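Local coordinates for protein response regulator (Vibrio cholerae O1 biovar El Tor, PDB 7KPO) that binds DNA, as the DNA-binding domain of the sensor histidine kinase ChiS, and so probably acts directly on gene expression, at residues Gln5-Met8 with Arg9-Val13; Glu62-Pro65 with Lys66-Trp70; Arg71-Leu74 with Asn75-Tyr79. All blocks are in the same frame, centred on the assembly; numbering follows the deposited sequence.

Contact 1 of 3, residues Gln5-Met8 with Arg9-Val13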
loop_
_atom_site.group_PDB
_atom_site.type_symbol
_atom_site.label_atom_id
_atom_site.label_comp_id
_atom_site.label_asym_id
_atom_site.label_seq_id
_atom_site.Cartn_x
_atom_site.Cartn_y
_atom_site.Cartn_z
ATOM N N GLN A 5 -20.274 17.186 -5.549
ATOM C CA GLN A 5 -20.944 16.278 -4.581
ATOM C C GLN A 5 -21.335 14.965 -5.275
ATOM O O GLN A 5 -21.143 13.895 -4.674
ATOM C CB GLN A 5 -22.145 16.988 -3.957
ATOM C CG GLN A 5 -21.740 18.213 -3.152
ATOM C CD GLN A 5 -20.800 17.857 -2.025
ATOM O OE1 GLN A 5 -20.994 16.869 -1.324
ATOM N NE2 GLN A 5 -19.781 18.674 -1.825
ATOM N N ASP A 6 -21.843 15.035 -6.501
ATOM C CA ASP A 6 -22.250 13.796 -7.215
ATOM C C ASP A 6 -21.003 12.993 -7.592
ATOM O O ASP A 6 -21.056 11.758 -7.550
ATOM C CB ASP A 6 -23.142 14.123 -8.413
ATOM C CG ASP A 6 -24.542 14.538 -8.001
ATOM O OD1 ASP A 6 -24.936 14.222 -6.859
ATOM O OD2 ASP A 6 -25.223 15.172 -8.819
ATOM N N LEU A 7 -19.915 13.676 -7.939
ATOM C CA LEU A 7 -18.664 12.959 -8.288
ATOM C C LEU A 7 -18.148 12.204 -7.064
ATOM O O LEU A 7 -17.745 11.052 -7.166
ATOM C CB LEU A 7 -17.634 13.969 -8.796
ATOM C CG LEU A 7 -16.238 13.411 -9.058
ATOM C CD1 LEU A 7 -16.268 12.334 -10.135
ATOM C CD2 LEU A 7 -15.293 14.537 -9.449
HETATM N N MSE A 8 -18.154 12.869 -5.907
HETATM C CA MSE A 8 -17.686 12.243 -4.682
HETATM C C MSE A 8 -18.483 10.969 -4.396
HETATM O O MSE A 8 -17.907 9.948 -4.028
HETATM C CB MSE A 8 -17.789 13.242 -3.525
HETATM C CG MSE A 8 -16.776 14.365 -3.613
HETATM SE SE MSE A 8 -17.161 15.818 -2.368
HETATM C CE MSE A 8 -17.404 14.844 -0.692
ATOM N N ARG A 9 -19.809 11.029 -4.576
ATOM C CA ARG A 9 -20.670 9.879 -4.320
ATOM C C ARG A 9 -20.364 8.759 -5.328
ATOM O O ARG A 9 -20.304 7.588 -4.921
ATOM C CB ARG A 9 -22.138 10.322 -4.345
ATOM C CG ARG A 9 -22.509 11.253 -3.196
ATOM C CD ARG A 9 -23.897 11.861 -3.298
ATOM N NE ARG A 9 -24.948 10.865 -3.144
ATOM C CZ ARG A 9 -25.390 10.390 -1.984
ATOM N NH1 ARG A 9 -24.879 10.816 -0.840
ATOM N NH2 ARG A 9 -26.340 9.472 -1.972
ATOM N N ALA A 10 -20.184 9.104 -6.603
ATOM C CA ALA A 10 -19.861 8.084 -7.625
ATOM C C ALA A 10 -18.509 7.432 -7.316
ATOM O O ALA A 10 -18.388 6.206 -7.449
ATOM C CB ALA A 10 -19.858 8.722 -8.987
ATOM N N VAL A 11 -17.520 8.232 -6.933
ATOM C CA VAL A 11 -16.177 7.677 -6.616
ATOM C C VAL A 11 -16.275 6.790 -5.367
ATOM O O VAL A 11 -15.628 5.737 -5.332
ATOM C CB VAL A 11 -15.146 8.808 -6.456
ATOM C CG1 VAL A 11 -13.812 8.280 -5.966
ATOM C CG2 VAL A 11 -14.969 9.575 -7.757
ATOM N N LEU A 12 -17.083 7.192 -4.384
ATOM C CA LEU A 12 -17.217 6.404 -3.131
ATOM C C LEU A 12 -17.757 5.003 -3.459
ATOM O O LEU A 12 -17.241 4.021 -2.906
ATOM C CB LEU A 12 -18.146 7.152 -2.168
ATOM C CG LEU A 12 -18.045 6.740 -0.699
ATOM C CD1 LEU A 12 -16.714 7.169 -0.111
ATOM C CD2 LEU A 12 -19.180 7.343 0.111
ATOM N N VAL A 13 -18.756 4.916 -4.339
ATOM C CA VAL A 13 -19.343 3.596 -4.701
ATOM C C VAL A 13 -18.307 2.769 -5.470
ATOM O O VAL A 13 -18.158 1.568 -5.182
ATOM C CB VAL A 13 -20.659 3.754 -5.479
ATOM C CG1 VAL A 13 -21.124 2.427 -6.056
ATOM C CG2 VAL A 13 -21.747 4.385 -4.619
HETATM O O HOH W 1 -25.303 10.864 -6.231
#
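Leu7 and Val11 meet one turn apart on helix 2-27, the long N-terminal alpha-helix, and their side chains cross at an angle. The apolar touch is between Leu7 CD1 and Val11 CG2 at 3.9 Å. The same Val11 methyl, CG2, lies 3.2 Å from Leu7 O, because with chi1 at 173° it is CG1 that stands anti to the backbone N while CG2 drops back over the preceding turn. Val11 also packs on Gln97, Lys100 and Leu101 of helix 89-106.

Backbone bonds of the i to i+4 kind hold this part of the helix. Val11 N gives the shortest, 2.8 Å to Leu7 O, whereas Arg9 N to Gln5 O is longer at 3.2 Å.

Asp6 OD1 and Arg9 NE stay 5.0 Å apart, so their opposite charges do not touch. The Arg9 guanidinium instead turns to the loop before helix 70-83, where NH1 donates to Pro65 O and NH2 more weakly to Leu64 O. One water sits in the guanidinium plane at its edge: it accepts from Arg9 NE at 3.1 Å and donates weakly to Asp6 OD1 at 3.4 Å.

Contact 2 of 3, residues Glu62-Pro65 with Lys66-Trp70. With SO4 (sulfate ion), chain B.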
loop_
_atom_site.group_PDB
_atom_site.type_symbol
_atom_site.label_atom_id
_atom_site.label_comp_id
_atom_site.label_asym_id
_atom_site.label_seq_id
_atom_site.Cartn_x
_atom_site.Cartn_y
_atom_site.Cartn_z
ATOM N N GLU A 62 -27.755 4.086 -6.124
ATOM C CA GLU A 62 -29.200 4.251 -5.809
ATOM C C GLU A 62 -29.476 4.138 -4.306
ATOM O O GLU A 62 -30.474 4.721 -3.847
ATOM C CB GLU A 62 -30.040 3.182 -6.513
ATOM C CG GLU A 62 -30.081 3.296 -8.026
ATOM C CD GLU A 62 -28.912 2.730 -8.813
ATOM O OE1 GLU A 62 -27.962 2.205 -8.197
ATOM O OE2 GLU A 62 -28.986 2.777 -10.058
ATOM N N THR A 63 -28.633 3.411 -3.576
ATOM C CA THR A 63 -28.884 3.156 -2.133
ATOM C C THR A 63 -27.905 3.918 -1.236
ATOM O O THR A 63 -28.087 3.886 -0.009
ATOM C CB THR A 63 -28.802 1.651 -1.851
ATOM O OG1 THR A 63 -27.532 1.173 -2.296
ATOM C CG2 THR A 63 -29.902 0.870 -2.539
ATOM N N LEU A 64 -26.909 4.585 -1.813
ATOM C CA LEU A 64 -25.904 5.287 -0.979
ATOM C C LEU A 64 -26.628 6.264 -0.057
ATOM O O LEU A 64 -27.441 7.061 -0.520
ATOM C CB LEU A 64 -24.925 6.014 -1.900
ATOM C CG LEU A 64 -23.797 6.744 -1.178
ATOM C CD1 LEU A 64 -22.854 5.755 -0.505
ATOM C CD2 LEU A 64 -23.043 7.634 -2.145
ATOM N N PRO A 65 -26.364 6.252 1.269
ATOM C CA PRO A 65 -27.047 7.172 2.174
ATOM C C PRO A 65 -26.893 8.653 1.804
ATOM O O PRO A 65 -25.900 9.044 1.205
ATOM C CB PRO A 65 -26.391 6.889 3.532
ATOM C CG PRO A 65 -25.960 5.444 3.420
ATOM C CD PRO A 65 -25.482 5.315 1.987
ATOM N N LYS A 66 -27.897 9.439 2.182
ATOM C CA LYS A 66 -27.873 10.905 1.954
ATOM C C LYS A 66 -26.636 11.477 2.650
ATOM O O LYS A 66 -26.026 12.405 2.096
ATOM C CB LYS A 66 -29.170 11.518 2.493
ATOM C CG LYS A 66 -29.288 13.032 2.381
ATOM C CD LYS A 66 -30.628 13.575 2.854
ATOM C CE LYS A 66 -30.941 13.262 4.303
ATOM N NZ LYS A 66 -29.928 13.829 5.225
ATOM N N THR A 67 -26.291 10.915 3.813
ATOM C CA THR A 67 -25.113 11.332 4.617
ATOM C C THR A 67 -24.112 10.181 4.656
ATOM O O THR A 67 -24.148 9.351 5.558
ATOM C CB THR A 67 -25.509 11.738 6.042
ATOM O OG1 THR A 67 -26.449 12.808 5.941
ATOM C CG2 THR A 67 -24.332 12.170 6.892
ATOM N N PRO A 68 -23.204 10.061 3.666
ATOM C CA PRO A 68 -22.210 8.991 3.691
ATOM C C PRO A 68 -21.197 9.192 4.825
ATOM O O PRO A 68 -20.880 10.326 5.139
ATOM C CB PRO A 68 -21.487 9.101 2.341
ATOM C CG PRO A 68 -22.400 9.968 1.494
ATOM C CD PRO A 68 -23.093 10.895 2.466
ATOM N N ARG A 69 -20.737 8.091 5.417
ATOM C CA ARG A 69 -19.676 8.153 6.454
ATOM C C ARG A 69 -18.329 8.063 5.718
ATOM O O ARG A 69 -17.732 6.987 5.665
ATOM C CB ARG A 69 -19.882 7.050 7.490
ATOM C CG ARG A 69 -21.149 7.198 8.317
ATOM C CD ARG A 69 -21.173 6.156 9.420
ATOM N NE ARG A 69 -22.334 6.230 10.299
ATOM C CZ ARG A 69 -22.389 6.901 11.449
ATOM N NH1 ARG A 69 -21.340 7.578 11.887
ATOM N NH2 ARG A 69 -23.498 6.885 12.167
ATOM N N TRP A 70 -17.879 9.189 5.164
ATOM C CA TRP A 70 -16.631 9.262 4.361
ATOM C C TRP A 70 -15.439 8.660 5.109
ATOM O O TRP A 70 -14.661 7.931 4.477
ATOM C CB TRP A 70 -16.343 10.716 3.970
ATOM C CG TRP A 70 -17.483 11.356 3.243
ATOM C CD1 TRP A 70 -18.453 12.143 3.788
ATOM C CD2 TRP A 70 -17.817 11.220 1.849
ATOM N NE1 TRP A 70 -19.350 12.527 2.830
ATOM C CE2 TRP A 70 -18.985 11.982 1.632
ATOM C CE3 TRP A 70 -17.238 10.555 0.765
ATOM C CZ2 TRP A 70 -19.593 12.079 0.382
ATOM C CZ3 TRP A 70 -17.835 10.657 -0.473
ATOM C CH2 TRP A 70 -18.994 11.410 -0.658
HETATM S S SO4 B . -17.511 8.706 10.684
HETATM O O1 SO4 B . -16.818 8.334 11.888
HETATM O O2 SO4 B . -17.036 7.924 9.575
HETATM O O3 SO4 B . -17.269 10.101 10.427
HETATM O O4 SO4 B . -18.924 8.494 10.841
#
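Leu64 and Pro68 approach each other through their outermost carbons, Leu64 CD2 standing 4.4 Å from Pro68 CG, a light touch across the bend of the loop. With CG anti to the backbone N (chi1 -178°), the leucine carries CD2 to the proline ring. Pro68 in turn presents CG and CD to the carbonyl oxygen of Pro65, each 3.6 Å from Pro65 O. That oxygen is not left to carbon alone, since it accepts a hydrogen bond from Arg9 NH1 of helix 2-27. Pro65 packs on Tyr58, and the Lys66 and Thr67 amides bind a PEG molecule, probably from the crystallisation liquor.

With prolines at 65 and 68, this is an irregular connection from helix 53-57 into helix 70-83, and Arg69 occupies the N-cap position of the latter. Pro68 also lies against the tryptophan that opens the helix: its CB sits 3.9 Å above one face of the Trp70 ring, offset toward the rim. The Arg69 chain runs extended from CG to NE and then places NH1 on a sulfate, donating to O4 of the chain B ion at 2.8 Å with an N-H...O angle of 149°. O4 lies in the guanidinium plane at its edge, and the CD of Arg69 comes within 3.5 Å of the same oxygen. Thr72 and Arg71 hold this ion too, while the Arg69 amide donates to Tyr58 OH.

Contact 3 of 3, residues Arg71-Leu74 with Asn75-Tyr79. With SO4 (sulfate ion), chain B; SO4 (sulfate ion), chain E.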
loop_
_atom_site.group_PDB
_atom_site.type_symbol
_atom_site.label_atom_id
_atom_site.label_comp_id
_atom_site.label_asym_id
_atom_site.label_seq_id
_atom_site.Cartn_x
_atom_site.Cartn_y
_atom_site.Cartn_z
ATOM N N ARG A 71 -15.277 8.992 6.387
ATOM C CA ARG A 71 -14.103 8.482 7.145
ATOM C C ARG A 71 -14.196 6.964 7.295
ATOM O O ARG A 71 -13.158 6.303 7.221
ATOM C CB ARG A 71 -14.001 9.131 8.524
ATOM C CG ARG A 71 -13.794 10.637 8.487
ATOM C CD ARG A 71 -13.418 11.170 9.856
ATOM N NE ARG A 71 -14.376 10.764 10.876
ATOM C CZ ARG A 71 -14.195 10.884 12.187
ATOM N NH1 ARG A 71 -15.129 10.455 13.018
ATOM N NH2 ARG A 71 -13.078 11.406 12.666
ATOM N N THR A 72 -15.401 6.442 7.498
ATOM C CA THR A 72 -15.554 4.978 7.649
ATOM C C THR A 72 -15.205 4.305 6.316
ATOM O O THR A 72 -14.600 3.224 6.329
ATOM C CB THR A 72 -16.952 4.627 8.148
ATOM O OG1 THR A 72 -17.131 5.220 9.434
ATOM C CG2 THR A 72 -17.135 3.133 8.242
ATOM N N VAL A 73 -15.586 4.920 5.196
ATOM C CA VAL A 73 -15.210 4.358 3.869
ATOM C C VAL A 73 -13.684 4.426 3.719
ATOM O O VAL A 73 -13.085 3.421 3.324
ATOM C CB VAL A 73 -15.927 5.085 2.722
ATOM C CG1 VAL A 73 -15.348 4.685 1.373
ATOM C CG2 VAL A 73 -17.423 4.833 2.772
ATOM N N LEU A 74 -13.063 5.567 4.027
ATOM C CA LEU A 74 -11.581 5.643 3.884
ATOM C C LEU A 74 -10.916 4.619 4.814
ATOM O O LEU A 74 -9.938 3.993 4.390
ATOM C CB LEU A 74 -11.099 7.068 4.167
ATOM C CG LEU A 74 -11.465 8.100 3.103
ATOM C CD1 LEU A 74 -11.106 9.498 3.565
ATOM C CD2 LEU A 74 -10.784 7.793 1.780
ATOM N N ASN A 75 -11.450 4.433 6.024
ATOM C CA ASN A 75 -10.886 3.429 6.967
ATOM C C ASN A 75 -11.046 2.025 6.373
ATOM O O ASN A 75 -10.175 1.181 6.605
ATOM C CB ASN A 75 -11.547 3.497 8.343
ATOM C CG ASN A 75 -11.186 4.749 9.110
ATOM O OD1 ASN A 75 -10.195 5.404 8.803
ATOM N ND2 ASN A 75 -11.986 5.074 10.108
ATOM N N SER A 76 -12.135 1.795 5.644
ATOM C CA SER A 76 -12.397 0.491 4.987
ATOM C C SER A 76 -11.351 0.241 3.894
ATOM O O SER A 76 -10.792 -0.870 3.829
ATOM C CB SER A 76 -13.784 0.456 4.418
ATOM O OG SER A 76 -14.757 0.570 5.444
ATOM N N LEU A 77 -11.121 1.242 3.036
ATOM C CA LEU A 77 -10.098 1.109 1.971
ATOM C C LEU A 77 -8.734 0.844 2.626
ATOM O O LEU A 77 -8.010 -0.050 2.163
ATOM C CB LEU A 77 -10.057 2.382 1.116
ATOM C CG LEU A 77 -11.375 2.832 0.481
ATOM C CD1 LEU A 77 -11.167 4.088 -0.345
ATOM C CD2 LEU A 77 -11.989 1.747 -0.381
ATOM N N ASP A 78 -8.407 1.575 3.695
ATOM C CA ASP A 78 -7.101 1.403 4.389
ATOM C C ASP A 78 -7.000 -0.003 4.996
ATOM O O ASP A 78 -5.931 -0.620 4.892
ATOM C CB ASP A 78 -6.906 2.468 5.469
ATOM C CG ASP A 78 -6.688 3.873 4.930
ATOM O OD1 ASP A 78 -6.439 4.010 3.719
ATOM O OD2 ASP A 78 -6.789 4.820 5.729
ATOM N N TYR A 79 -8.078 -0.489 5.608
ATOM C CA TYR A 79 -8.063 -1.829 6.247
ATOM C C TYR A 79 -7.812 -2.908 5.189
ATOM O O TYR A 79 -6.973 -3.811 5.382
ATOM C CB TYR A 79 -9.382 -2.094 6.971
ATOM C CG TYR A 79 -9.415 -3.412 7.695
ATOM C CD1 TYR A 79 -9.765 -4.580 7.039
ATOM C CD2 TYR A 79 -9.075 -3.494 9.036
ATOM C CE1 TYR A 79 -9.788 -5.796 7.699
ATOM C CE2 TYR A 79 -9.093 -4.703 9.709
ATOM C CZ TYR A 79 -9.454 -5.858 9.038
ATOM O OH TYR A 79 -9.479 -7.056 9.689
HETATM S S SO4 B . -17.511 8.706 10.684
HETATM O O1 SO4 B . -16.818 8.334 11.888
HETATM O O2 SO4 B . -17.036 7.924 9.575
HETATM O O3 SO4 B . -17.269 10.101 10.427
HETATM O O4 SO4 B . -18.924 8.494 10.841
HETATM S S SO4 E . -13.824 11.498 16.393
HETATM O O1 SO4 E . -13.701 12.901 16.695
HETATM O O2 SO4 E . -12.712 11.083 15.579
HETATM O O3 SO4 E . -13.829 10.743 17.620
HETATM O O4 SO4 E . -15.053 11.269 15.681
HETATM O O HOH W 2 -14.535 4.139 11.189
#
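Ser76 folds its hydroxyl back onto Thr72, donating from OG to Thr72 O at 2.8 Å. Ser76 N donates to the same oxygen at 2.9 Å, and the two donors come from opposite faces of the carbonyl plane, so the oxygen is gripped twice. The serine torsion makes this possible: OG lies beside its own backbone N (chi1 -63°), pointing down the preceding turn. Trp41 NE1 is hydrogen-bonded to Ser76 OG, so this buried hydroxyl has a second partner.

On the packed flank, Leu74 CD2 comes 4.3 Å from Leu77 CD1, and Val73 CG1 is a little farther from Leu77 CG. Val73 packs on Met16 of helix 2-27, Leu74 on Leu105 of helix 89-106, and Leu77 on both Leu101 and Ala19, one from each helix. They sit within about one turn of helix 70-83, which packs against helices 2-27 and 89-106. Asp78 is paired with Arg98 through a salt bridge.

On the more exposed side the polar groups meet sulfates and water. Near the N-terminal end of the helix, Thr72 OG1 donates to O2 of the chain B sulfate at 2.7 Å, and the Thr72 amide adds a weak bond to that oxygen. Arg71 lies edge-on to two sulfates, both near its guanidinium plane. NE donates to chain B O3 at 3.0 Å and NH1 to chain B O1, while NH1 and NH2 take O4 and O2 of the chain E ion, NH1 at 2.8 Å and NH2 with an N-H...O angle of 163°. Both sulfates probably come from the crystallisation liquor, but the chain B site, which gathers Arg69, Arg71 and Thr72, is consistent with phosphate binding in a DNA-binding domain. Asn75 ND2 donates to a water at 2.9 Å, which in turn bonds weakly to Thr72 OG1.

In the fold
The three contacts follow in series along the chain: contact 1 on helix 2-27, contact 2 in the loop before helix 70-83, and contact 3 on that helix. Contacts 1 and 2 have centres about 9 Å apart and meet directly through Arg9, which fastens the loop to the N-terminal helix. Contacts 1 and 3, with centres about 15 Å apart, touch through Val73 and one of the two conformers of Leu12. Contact 2 runs straight into contact 3, centres about 14 Å apart, and both bind the chain B sulfate. The loop thus joins the helical core to an anion-binding helix start, which may mark where DNA phosphates could approach.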